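PDB 4K4K: putative fimbrium subunit Fim1C from Bacteroides uniformis, which is probably a component of the tip of fimbriae, the filamentous surface appendages that mediate cell adhesion and biofilm formation. Local coordinates for residues K149-L155 with T254-A258; G246-Y251 with S263-W269. All blocks are in the same frame, centred on the assembly; numbering follows the deposited sequence. Where two conformers were deposited one is given.

Interaction 1 (K149-L155 with T254-A258); sequences KADGTSL and TISKA
Ser154 and Lys257 are joined by a side-chain to backbone bond: OG of Ser154 takes the N-H of Lys257 at 2.9 Å, nearly straight. The same hydroxyl donates to Asp151, OG to OD2 2.6 Å, meeting that oxygen on its syn side somewhat out of the carboxylate plane. Asp151 thus positions the serine that grips the other segment. Its CG sits between its own backbone N and carbonyl carbon (chi1 53°), which folds the carboxylate back over the turn. There OD1 takes two N-H groups: Leu155 N arrives at the syn lone pair, 2.9 Å from OD1, while Thr153 N comes from above the carboxylate plane and closes an Asx turn. OD2 also rests 3.0 Å from CB of Ser256. With an alanine here, the N-H groups of Thr153 and Leu155 would probably lose their shared acceptor and the Ser154 hydroxyl would be left freer to turn away from Lys257. Before the turn the backbones pair in parallel, Ile255 N to Lys149 O and, more bent, Asp151 N to Ile255 O. Beside this pairing, Lys149 and Thr254 cross obliquely on one face, CE of the lysine 3.5 Å from OG1 of the threonine. Leu155 comes in after the turn; its CD1 meets CG2 of Ile255 at 3.8 Å, and its CD2 lies against the aliphatic CG of Lys257. Leu160 and Leu225 from loops also touch Leu155, and Asp157 OD1 accepts from Ala150 N. The contact lies where strand 132-150 ends beside strand 247-256, whose other neighbour, strand 259-268, bonds back to Thr254 through Glu261; Ser256 OG is hydrogen-bonded to Gly259 O, at the start of that strand, across the connecting turn.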
loop_
_atom_site.group_PDB
_atom_site.type_symbol
_atom_site.label_atom_id
_atom_site.label_comp_id
_atom_site.label_asym_id
_atom_site.label_seq_id
_atom_site.Cartn_x
_atom_site.Cartn_y
_atom_site.Cartn_z
ATOM N N LYS A 149 -21.599 2.254 -12.412
ATOM C CA LYS A 149 -23.056 2.178 -12.438
ATOM C C LYS A 149 -23.569 2.533 -13.827
ATOM O O LYS A 149 -22.912 3.252 -14.573
ATOM C CB LYS A 149 -23.720 3.055 -11.356
ATOM C CG LYS A 149 -23.377 4.537 -11.394
ATOM C CD LYS A 149 -23.987 5.244 -10.190
ATOM C CE LYS A 149 -23.852 6.741 -10.278
ATOM N NZ LYS A 149 -24.286 7.414 -9.023
ATOM N N ALA A 150 -24.729 2.022 -14.172
ATOM C CA ALA A 150 -25.334 2.366 -15.455
ATOM C C ALA A 150 -26.056 3.701 -15.345
ATOM O O ALA A 150 -26.397 4.113 -14.239
ATOM C CB ALA A 150 -26.314 1.283 -15.870
ATOM N N ASP A 151 -26.359 4.351 -16.476
ATOM C CA ASP A 151 -27.153 5.570 -16.440
ATOM C C ASP A 151 -28.608 5.285 -15.981
ATOM O O ASP A 151 -29.320 6.220 -15.618
ATOM C CB ASP A 151 -27.159 6.287 -17.809
ATOM C CG ASP A 151 -27.566 5.466 -19.029
ATOM O OD1 ASP A 151 -28.074 4.338 -18.852
ATOM O OD2 ASP A 151 -27.522 6.014 -20.145
ATOM N N GLY A 152 -29.048 4.017 -16.061
ATOM C CA GLY A 152 -30.428 3.634 -15.744
ATOM C C GLY A 152 -31.422 3.955 -16.849
ATOM O O GLY A 152 -32.641 3.815 -16.669
ATOM N N THR A 153 -30.923 4.377 -18.015
ATOM C CA THR A 153 -31.771 4.748 -19.148
ATOM C C THR A 153 -31.386 3.902 -20.360
ATOM O O THR A 153 -32.092 2.938 -20.687
ATOM C CB THR A 153 -31.692 6.266 -19.406
ATOM O OG1 THR A 153 -30.322 6.643 -19.530
ATOM C CG2 THR A 153 -32.342 7.084 -18.300
ATOM N N SER A 154 -30.256 4.234 -21.008
ATOM C CA SER A 154 -29.779 3.492 -22.171
ATOM C C SER A 154 -29.297 2.100 -21.736
ATOM O O SER A 154 -29.389 1.139 -22.499
ATOM C CB SER A 154 -28.659 4.260 -22.872
ATOM O OG SER A 154 -27.466 4.352 -22.107
ATOM N N LEU A 155 -28.816 2.005 -20.489
ATOM C CA LEU A 155 -28.285 0.791 -19.893
ATOM C C LEU A 155 -28.766 0.628 -18.459
ATOM O O LEU A 155 -29.120 1.607 -17.796
ATOM C CB LEU A 155 -26.727 0.827 -19.897
ATOM C CG LEU A 155 -26.001 0.934 -21.255
ATOM C CD1 LEU A 155 -24.524 1.202 -21.052
ATOM C CD2 LEU A 155 -26.171 -0.336 -22.082
ATOM N N THR A 254 -20.245 6.436 -14.500
ATOM C CA THR A 254 -21.593 6.220 -15.000
ATOM C C THR A 254 -21.478 5.873 -16.483
ATOM O O THR A 254 -21.038 6.702 -17.287
ATOM C CB THR A 254 -22.529 7.417 -14.737
ATOM O OG1 THR A 254 -22.527 7.708 -13.342
ATOM C CG2 THR A 254 -23.963 7.121 -15.188
ATOM N N ILE A 255 -21.930 4.681 -16.853
ATOM C CA ILE A 255 -21.830 4.243 -18.234
ATOM C C ILE A 255 -23.177 4.347 -18.951
ATOM O O ILE A 255 -24.212 3.880 -18.454
ATOM C CB ILE A 255 -21.239 2.812 -18.325
ATOM C CG1 ILE A 255 -19.876 2.718 -17.567
ATOM C CG2 ILE A 255 -21.123 2.341 -19.801
ATOM C CD1 ILE A 255 -19.209 1.294 -17.593
ATOM N N SER A 256 -23.138 4.946 -20.151
ATOM C CA SER A 256 -24.269 5.089 -21.047
ATOM C C SER A 256 -23.850 4.577 -22.438
ATOM O O SER A 256 -22.656 4.391 -22.667
ATOM C CB SER A 256 -24.719 6.550 -21.081
ATOM O OG SER A 256 -23.980 7.323 -22.007
ATOM N N LYS A 257 -24.793 4.340 -23.346
ATOM C CA LYS A 257 -24.450 3.919 -24.706
ATOM C C LYS A 257 -23.659 5.041 -25.414
ATOM O O LYS A 257 -22.777 4.758 -26.214
ATOM C CB LYS A 257 -25.704 3.558 -25.502
ATOM C CG LYS A 257 -26.237 2.167 -25.188
ATOM C CD LYS A 257 -27.459 1.852 -26.060
ATOM C CE LYS A 257 -27.920 0.418 -25.921
ATOM N NZ LYS A 257 -29.019 0.102 -26.888
ATOM N N ALA A 258 -23.937 6.306 -25.062
ATOM C CA ALA A 258 -23.279 7.469 -25.630
ATOM C C ALA A 258 -21.847 7.666 -25.085
ATOM O O ALA A 258 -21.074 8.411 -25.684
ATOM C CB ALA A 258 -24.110 8.708 -25.355
#

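Interaction 2 (G246-Y251 with S263-W269); sequences GSKYLY and SSKVEDW
The beta hairpin of strands 247-256 and 259-268 is zipped here at its open end, where residues 246-251 run antiparallel to 263-269. Lys248 with Glu267 and Leu250 with Lys265 are hydrogen-bonded pairs, each joined by two N-H to O=C bonds. One more bond, Trp269 N to Gly246 O at 2.8 Å, carries the pairing past the strand end. On one face, Val266 lies beside Tyr249, both side chains pointing the same way. CG2 of Val266, anti to its backbone N, reaches over the ring in a CH-pi contact, 3.7 Å from the centroid of Tyr249 and offset toward the rim by CE2. Farther along this face CB of Ser264 meets CD1 of Tyr251 at 3.7 Å. On the other face, in the conformer given, Leu250 and Glu267 cross at about a right angle, CD1 of the leucine 3.5 Å from CD of the glutamate; a second glutamate conformer leaves this approach unfixed. Lys248 likewise crosses Trp269 nearly at right angles, its methylene CE 3.9 Å from CD1 of the indole. A bend at chi3 (-74°) turns the end of Lys248 so that NZ bonds weakly to a water, which in turn donates to Asp268 O. Trp269 also stacks on His139, and strand 132-150 flanks the hairpin through backbone bonds to Gly246, Ser247, Tyr249 and Tyr251. The phenol hydroxyls of Tyr249 and Tyr251 bond to Val244 N and Ser240 OG. The chemistry is therefore divided: buried tyrosine rings anchored at their hydroxyls lie on one face; on the other Leu250 packs among charged side chains, and Lys248 offers its methylene carbon to the indole. In the given conformer Lys248 NZ and Glu267 OE1 are 5.4 Å apart, too far for a salt bridge; any attraction is likely to be modest.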
loop_
_atom_site.group_PDB
_atom_site.type_symbol
_atom_site.label_atom_id
_atom_site.label_comp_id
_atom_site.label_asym_id
_atom_site.label_seq_id
_atom_site.Cartn_x
_atom_site.Cartn_y
_atom_site.Cartn_z
ATOM N N GLY A 246 0.322 7.647 -0.892
ATOM C CA GLY A 246 -0.470 7.550 0.324
ATOM C C GLY A 246 -1.893 8.053 0.188
ATOM O O GLY A 246 -2.560 8.249 1.205
ATOM N N SER A 247 -2.381 8.200 -1.063
ATOM C CA SER A 247 -3.735 8.678 -1.346
ATOM C C SER A 247 -4.595 7.588 -1.957
ATOM O O SER A 247 -4.082 6.638 -2.567
ATOM C CB SER A 247 -3.702 9.871 -2.300
ATOM O OG SER A 247 -2.773 10.843 -1.849
ATOM N N LYS A 248 -5.916 7.748 -1.809
ATOM C CA LYS A 248 -6.922 6.874 -2.405
ATOM C C LYS A 248 -7.750 7.735 -3.351
ATOM O O LYS A 248 -8.261 8.771 -2.937
ATOM C CB LYS A 248 -7.799 6.206 -1.330
ATOM C CG LYS A 248 -8.885 5.283 -1.923
ATOM C CD LYS A 248 -9.892 4.767 -0.883
ATOM C CE LYS A 248 -9.307 3.700 0.010
ATOM N NZ LYS A 248 -10.272 3.221 1.031
ATOM N N TYR A 249 -7.808 7.350 -4.632
ATOM C CA TYR A 249 -8.592 8.041 -5.671
ATOM C C TYR A 249 -9.839 7.239 -5.878
ATOM O O TYR A 249 -9.767 6.043 -6.187
ATOM C CB TYR A 249 -7.784 8.216 -6.983
ATOM C CG TYR A 249 -6.622 9.176 -6.788
ATOM C CD1 TYR A 249 -5.416 8.741 -6.239
ATOM C CD2 TYR A 249 -6.757 10.536 -7.069
ATOM C CE1 TYR A 249 -4.369 9.632 -5.990
ATOM C CE2 TYR A 249 -5.707 11.432 -6.847
ATOM C CZ TYR A 249 -4.515 10.977 -6.295
ATOM O OH TYR A 249 -3.465 11.837 -6.041
ATOM N N LEU A 250 -10.985 7.865 -5.608
ATOM C CA LEU A 250 -12.275 7.212 -5.724
ATOM C C LEU A 250 -12.969 7.727 -6.953
ATOM O O LEU A 250 -13.169 8.932 -7.091
ATOM C CB LEU A 250 -13.135 7.442 -4.462
ATOM C CG LEU A 250 -12.527 6.905 -3.169
ATOM C CD1 LEU A 250 -11.850 8.007 -2.397
ATOM C CD2 LEU A 250 -13.583 6.225 -2.327
ATOM N N TYR A 251 -13.290 6.817 -7.880
ATOM C CA TYR A 251 -13.993 7.211 -9.097
ATOM C C TYR A 251 -15.344 6.553 -9.159
ATOM O O TYR A 251 -15.446 5.342 -8.946
ATOM C CB TYR A 251 -13.196 6.841 -10.369
ATOM C CG TYR A 251 -11.821 7.464 -10.462
ATOM C CD1 TYR A 251 -11.658 8.787 -10.871
ATOM C CD2 TYR A 251 -10.673 6.712 -10.220
ATOM C CE1 TYR A 251 -10.393 9.357 -10.991
ATOM C CE2 TYR A 251 -9.401 7.278 -10.319
ATOM C CZ TYR A 251 -9.268 8.596 -10.717
ATOM O OH TYR A 251 -8.021 9.153 -10.833
ATOM N N SER A 263 -17.080 10.962 -11.777
ATOM C CA SER A 263 -16.970 11.870 -10.647
ATOM C C SER A 263 -15.788 11.365 -9.857
ATOM O O SER A 263 -15.606 10.147 -9.758
ATOM C CB SER A 263 -18.253 11.930 -9.821
ATOM O OG SER A 263 -18.527 10.738 -9.106
ATOM N N SER A 264 -14.948 12.278 -9.358
ATOM C CA SER A 264 -13.761 11.824 -8.649
ATOM C C SER A 264 -13.627 12.462 -7.284
ATOM O O SER A 264 -14.082 13.586 -7.066
ATOM C CB SER A 264 -12.519 12.135 -9.477
ATOM O OG SER A 264 -12.314 13.538 -9.529
ATOM N N LYS A 265 -12.970 11.734 -6.375
ATOM C CA LYS A 265 -12.658 12.194 -5.020
ATOM C C LYS A 265 -11.294 11.678 -4.677
ATOM O O LYS A 265 -10.947 10.573 -5.104
ATOM C CB LYS A 265 -13.685 11.669 -3.993
ATOM C CG LYS A 265 -15.050 12.350 -4.026
ATOM C CD LYS A 265 -16.108 11.567 -3.237
ATOM C CE LYS A 265 -16.104 11.839 -1.747
ATOM N NZ LYS A 265 -17.116 11.016 -1.030
ATOM N N VAL A 266 -10.522 12.451 -3.902
ATOM C CA VAL A 266 -9.221 11.986 -3.417
ATOM C C VAL A 266 -9.291 12.085 -1.905
ATOM O O VAL A 266 -9.863 13.047 -1.370
ATOM C CB VAL A 266 -7.979 12.697 -4.039
ATOM C CG1 VAL A 266 -7.934 14.192 -3.714
ATOM C CG2 VAL A 266 -6.678 12.011 -3.615
ATOM N N GLU A 267 -8.746 11.073 -1.216
ATOM C CA GLU A 267 -8.756 10.977 0.240
ATOM C C GLU A 267 -7.413 10.475 0.721
ATOM O O GLU A 267 -6.735 9.774 -0.038
ATOM C CB GLU A 267 -9.857 9.988 0.689
ATOM C CG GLU A 267 -11.297 10.436 0.468
ATOM C CD GLU A 267 -12.378 9.425 0.807
ATOM O OE1 GLU A 267 -12.045 8.335 1.328
ATOM O OE2 GLU A 267 -13.562 9.708 0.510
ATOM N N ASP A 268 -7.030 10.785 1.965
ATOM C CA ASP A 268 -5.798 10.193 2.469
ATOM C C ASP A 268 -6.112 8.694 2.598
ATOM O O ASP A 268 -7.230 8.330 2.969
ATOM C CB ASP A 268 -5.366 10.844 3.806
ATOM C CG ASP A 268 -5.139 12.364 3.757
ATOM O OD1 ASP A 268 -4.167 12.807 3.100
ATOM O OD2 ASP A 268 -5.894 13.101 4.440
ATOM N N TRP A 269 -5.193 7.819 2.183
ATOM C CA TRP A 269 -5.486 6.388 2.206
ATOM C C TRP A 269 -5.311 5.831 3.645
ATOM O O TRP A 269 -4.205 5.790 4.189
ATOM C CB TRP A 269 -4.620 5.683 1.161
ATOM C CG TRP A 269 -4.789 4.204 0.989
ATOM C CD1 TRP A 269 -5.752 3.398 1.526
ATOM C CD2 TRP A 269 -3.965 3.365 0.182
ATOM N NE1 TRP A 269 -5.554 2.096 1.132
ATOM C CE2 TRP A 269 -4.465 2.048 0.296
ATOM C CE3 TRP A 269 -2.834 3.596 -0.622
ATOM C CZ2 TRP A 269 -3.865 0.963 -0.344
ATOM C CZ3 TRP A 269 -2.245 2.514 -1.262
ATOM C CH2 TRP A 269 -2.766 1.222 -1.129
HETATM O O HOH W 1 -9.131 5.681 2.800
#

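In the fold
From the N terminus, the chain first reaches residues 149-155, at and beyond the end of strand 132-150. It then runs through strands 164-177, 192-199, 202-207, 217-222 and 228-233 before entering the hairpin at 246-251. Strand 247-256 carries on to 254-258, where interaction 1 closes the 98-residue excursion; the chain turns back and 263-269 closes the short hairpin loop of interaction 2. The segments therefore alternate, and the two loops cross. Their centres lie about 23 Å apart at opposite ends of strand 247-256. Interaction 1 ties that strand to 132-150, interaction 2 to 259-268, making it the middle of three neighbours within the fimbrillin-like region.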